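Local coordinates for protein Methylcobalamin\: coenzyme M methyltransferase (PDB 4AY7) that transfers the methyl group of a methylated corrinoid to coenzyme M, a zinc-dependent step of methanogenesis in Methanosarcina mazei, at residues G249-N252 with P253-S256; G128-P131 with V132-A136. All blocks are in the same frame, centred on the assembly; numbering follows the deposited sequence.

Contact 1 (G249-N252 with P253-S256); sequences GNVN and PILS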
loop_
_atom_site.group_PDB
_atom_site.type_symbol
_atom_site.label_atom_id
_atom_site.label_comp_id
_atom_site.label_asym_id
_atom_site.label_seq_id
_atom_site.Cartn_x
_atom_site.Cartn_y
_atom_site.Cartn_z
ATOM N N GLY A 249 10.947 -5.357 1.438
ATOM C CA GLY A 249 12.256 -5.979 1.287
ATOM C C GLY A 249 13.398 -5.057 1.711
ATOM O O GLY A 249 13.168 -4.000 2.285
ATOM N N ASN A 250 14.622 -5.508 1.416
ATOM C CA ASN A 250 15.882 -4.781 1.734
ATOM C C ASN A 250 16.058 -3.648 0.690
ATOM O O ASN A 250 16.819 -3.790 -0.250
ATOM C CB ASN A 250 17.049 -5.797 1.647
ATOM C CG ASN A 250 16.714 -7.135 2.329
ATOM O OD1 ASN A 250 16.759 -7.229 3.548
ATOM N ND2 ASN A 250 16.329 -8.153 1.549
ATOM N N VAL A 251 15.295 -2.571 0.846
ATOM C CA VAL A 251 15.310 -1.445 -0.069
ATOM C C VAL A 251 16.432 -0.434 0.204
ATOM O O VAL A 251 16.458 0.543 -0.486
ATOM C CB VAL A 251 13.967 -0.659 -0.088
ATOM C CG1 VAL A 251 12.851 -1.503 -0.630
ATOM C CG2 VAL A 251 13.559 -0.131 1.290
ATOM N N ASN A 252 17.353 -0.621 1.171
ATOM C CA ASN A 252 18.381 0.416 1.360
ATOM C C ASN A 252 19.147 0.831 0.086
ATOM O O ASN A 252 19.482 2.021 -0.069
ATOM C CB ASN A 252 19.372 0.067 2.447
ATOM C CG ASN A 252 18.792 0.287 3.834
ATOM O OD1 ASN A 252 17.958 1.149 4.022
ATOM N ND2 ASN A 252 19.118 -0.581 4.745
ATOM N N PRO A 253 19.398 -0.124 -0.842
ATOM C CA PRO A 253 20.214 0.268 -2.029
ATOM C C PRO A 253 19.482 1.168 -3.022
ATOM O O PRO A 253 20.124 1.788 -3.858
ATOM C CB PRO A 253 20.610 -1.053 -2.651
ATOM C CG PRO A 253 20.399 -2.094 -1.563
ATOM C CD PRO A 253 19.332 -1.589 -0.652
ATOM N N ILE A 254 18.197 1.388 -2.785
ATOM C CA ILE A 254 17.387 2.278 -3.563
ATOM C C ILE A 254 16.569 3.252 -2.776
ATOM O O ILE A 254 15.838 4.033 -3.371
ATOM C CB ILE A 254 16.351 1.476 -4.473
ATOM C CG1 ILE A 254 15.307 0.656 -3.661
ATOM C CG2 ILE A 254 17.089 0.638 -5.531
ATOM C CD1 ILE A 254 14.127 0.154 -4.506
ATOM N N LEU A 255 16.687 3.225 -1.444
ATOM C CA LEU A 255 15.947 4.137 -0.582
ATOM C C LEU A 255 16.092 5.587 -1.003
ATOM O O LEU A 255 15.104 6.292 -1.067
ATOM C CB LEU A 255 16.360 3.941 0.881
ATOM C CG LEU A 255 15.462 4.612 1.900
ATOM C CD1 LEU A 255 13.990 4.200 1.678
ATOM C CD2 LEU A 255 15.943 4.240 3.319
ATOM N N SER A 256 17.317 6.039 -1.264
ATOM C CA SER A 256 17.544 7.438 -1.684
ATOM C C SER A 256 16.886 7.747 -3.056
ATOM O O SER A 256 16.269 8.774 -3.221
ATOM C CB SER A 256 19.060 7.779 -1.692
ATOM O OG SER A 256 19.250 9.145 -1.951
HETATM O O HOH W 1 19.829 4.432 -0.998
#
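Ile-254 sets CG1 between its own backbone N and carbonyl carbon (chi1 64°), and that turns the branch back over Val-251, where CG1 lies 4.0 Å from Val-251 CB. Leu-255, by contrast, has CG anti to the backbone N (chi1 -167°), and its side chain runs beside that of Asn-252, both pointing the same way, with Leu-255 CD2 at 3.8 Å from Asn-252 OD1. The amide end of Asn-252 is held elsewhere: its ND2 donates to the carbonyl O of Ile-272. The carbonyl O of Val-251 is approached by two backbone N-H groups. Ile-254 N donates to Val-251 O at 3.0 Å and 159°, while Leu-255 N makes only a weak, strongly bent bond to the same oxygen. Leu-255 N also has a weak bond to Asn-252 O at 3.3 Å. The contact lies where the loop after strand 242-246 leads into helix 252-259, in a TIM barrel of the uroporphyrinogen decarboxylase family; His-246 and Cys-248, just upstream, bind the zinc ion, which lies about 8 Å from the side chain of Val-251. In that loop Asn-250 centres an inverse gamma turn, closed by a weak bond from Val-251 N to Gly-249 O, and its ND2 is bound to Asp-217. Pro-253, with no N-H to give, packs its ring beside the turn, CD 3.4 Å from Asn-250 O. A water takes up the next step of the helix: it donates to Asn-252 O at 2.6 Å and accepts from Ser-256 N at 3.0 Å. Outside the two segments, Ile-254 rests on Pro-221 and Phe-224 of helix 221-238, and Leu-255 on Val-281 and Ile-282 of helix 275-282.

Contact 2 (G128-P131 with V132-A136); sequences GRIP and VVLEA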
loop_
_atom_site.group_PDB
_atom_site.type_symbol
_atom_site.label_atom_id
_atom_site.label_comp_id
_atom_site.label_asym_id
_atom_site.label_seq_id
_atom_site.Cartn_x
_atom_site.Cartn_y
_atom_site.Cartn_z
ATOM N N GLY A 128 -13.558 -6.055 -13.952
ATOM C CA GLY A 128 -13.096 -6.755 -12.755
ATOM C C GLY A 128 -13.838 -6.259 -11.534
ATOM O O GLY A 128 -15.036 -6.038 -11.589
ATOM N N ARG A 129 -13.075 -6.048 -10.463
ATOM C CA ARG A 129 -13.602 -5.618 -9.180
ATOM C C ARG A 129 -13.332 -4.141 -8.908
ATOM O O ARG A 129 -13.583 -3.659 -7.803
ATOM C CB ARG A 129 -13.053 -6.547 -8.126
ATOM C CG ARG A 129 -13.507 -7.969 -8.234
ATOM C CD ARG A 129 -12.808 -8.834 -7.189
ATOM N NE ARG A 129 -11.399 -9.095 -7.507
ATOM C CZ ARG A 129 -10.389 -8.864 -6.699
ATOM N NH1 ARG A 129 -10.605 -8.403 -5.489
ATOM N NH2 ARG A 129 -9.157 -9.137 -7.110
ATOM N N ILE A 130 -12.953 -3.391 -9.941
ATOM C CA ILE A 130 -12.769 -1.970 -9.792
ATOM C C ILE A 130 -14.043 -1.356 -9.244
ATOM O O ILE A 130 -14.025 -0.587 -8.262
ATOM C CB ILE A 130 -12.232 -1.276 -11.091
ATOM C CG1 ILE A 130 -10.741 -1.653 -11.239
ATOM C CG2 ILE A 130 -12.296 0.265 -10.960
ATOM C CD1 ILE A 130 -10.085 -1.121 -12.491
ATOM N N PRO A 131 -15.162 -1.715 -9.810
ATOM C CA PRO A 131 -16.366 -1.153 -9.237
ATOM C C PRO A 131 -16.718 -1.596 -7.792
ATOM O O PRO A 131 -17.448 -0.859 -7.110
ATOM C CB PRO A 131 -17.453 -1.664 -10.204
ATOM C CG PRO A 131 -16.734 -1.941 -11.494
ATOM C CD PRO A 131 -15.465 -2.556 -10.992
ATOM N N VAL A 132 -16.212 -2.729 -7.316
ATOM C CA VAL A 132 -16.390 -3.111 -5.912
ATOM C C VAL A 132 -15.605 -2.134 -4.989
ATOM O O VAL A 132 -16.154 -1.643 -3.979
ATOM C CB VAL A 132 -15.875 -4.533 -5.632
ATOM C CG1 VAL A 132 -16.152 -4.909 -4.208
ATOM C CG2 VAL A 132 -16.639 -5.574 -6.481
ATOM N N VAL A 133 -14.343 -1.864 -5.354
ATOM C CA VAL A 133 -13.510 -0.966 -4.585
ATOM C C VAL A 133 -14.061 0.453 -4.580
ATOM O O VAL A 133 -14.171 1.053 -3.511
ATOM C CB VAL A 133 -12.069 -0.942 -5.115
ATOM C CG1 VAL A 133 -11.256 0.115 -4.331
ATOM C CG2 VAL A 133 -11.454 -2.341 -4.912
ATOM N N LEU A 134 -14.509 0.955 -5.729
ATOM C CA LEU A 134 -15.045 2.319 -5.756
ATOM C C LEU A 134 -16.304 2.430 -4.937
ATOM O O LEU A 134 -16.512 3.380 -4.211
ATOM C CB LEU A 134 -15.264 2.783 -7.203
ATOM C CG LEU A 134 -13.996 2.748 -8.082
ATOM C CD1 LEU A 134 -14.318 3.327 -9.456
ATOM C CD2 LEU A 134 -12.790 3.528 -7.453
ATOM N N GLU A 135 -17.165 1.462 -5.030
ATOM C CA GLU A 135 -18.347 1.476 -4.235
ATOM C C GLU A 135 -18.063 1.336 -2.717
ATOM O O GLU A 135 -18.746 1.941 -1.922
ATOM C CB GLU A 135 -19.297 0.402 -4.734
ATOM C CG GLU A 135 -20.504 0.208 -3.852
ATOM C CD GLU A 135 -21.565 1.306 -4.020
ATOM O OE1 GLU A 135 -21.361 2.328 -4.776
ATOM O OE2 GLU A 135 -22.666 1.087 -3.447
ATOM N N ALA A 136 -17.076 0.548 -2.345
ATOM C CA ALA A 136 -16.740 0.364 -0.914
ATOM C C ALA A 136 -16.188 1.657 -0.308
ATOM O O ALA A 136 -16.528 2.013 0.807
ATOM C CB ALA A 136 -15.791 -0.819 -0.679
#
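Arg-129 and Val-132 meet where helix 130-144 begins, Arg-129 standing at the N-cap position. From CB outward, the arginine first runs along the valine: Arg-129 CB lies 4.1 Å from Val-132 CG2 and CG, the next atom out, 4.3 Å from the same methyl. CG is placed there by its position anti to the carbonyl carbon (chi1 -65°). From CD on the chain leaves the two segments, and a bend at chi3 sets the direction of the guanidinium group. There NE forms a salt bridge with Glu-89, NH1 a hydrogen bond with the oxidised cysteine, 3-sulfinoalanine, at position 83, and NH2 a weak one with Thr-85. The Arg-129 carbonyl stays with the helix: Val-133 N donates to Arg-129 O at 3.1 Å, and Val-132 N adds a weak bond to the same oxygen. The next i to i+4 bonds follow, Leu-134 N to Ile-130 O at 3.0 Å and Glu-135 N to Pro-131 O at 3.1 Å. Pro-131 sits in the first turn, where a missing N-H costs the helix no bond. One turn apart, Ile-130 and Leu-134 run side by side, CG2 of Ile-130 4.0 Å from CD1 of Leu-134; Met-199 of helix 178-202 touches Leu-134, while Tyr-195 of that helix and Val-86 of helix 86-90 touch Ile-130. Apolar side chains thus join this helix to its neighbours, whereas the buried arginine is gripped by polar groups beyond the helix, and its positive charge is probably balanced by Glu-89 and the sulfinate.

How the contacts relate
Both contacts lie near the N-terminal end of a helix and contain an exposed proline, while Val-251, Ile-254 and Leu-255 in contact 1 and Ile-130 and Val-133 in contact 2 are buried. They hold different elements on opposite sides of the chain's centre; the centres of contact 1 and contact 2 are about 32 Å apart. Contact 1 follows a strand carrying a zinc ligand, a water replacing one direct backbone link. In contact 2 the i to i+4 bonds are regular, and polar groups outside the helix hold a buried arginine, probably balancing its charge. The side chain of Gln-103, which binds coenzyme M (absent here), is about 9 Å from that of the arginine.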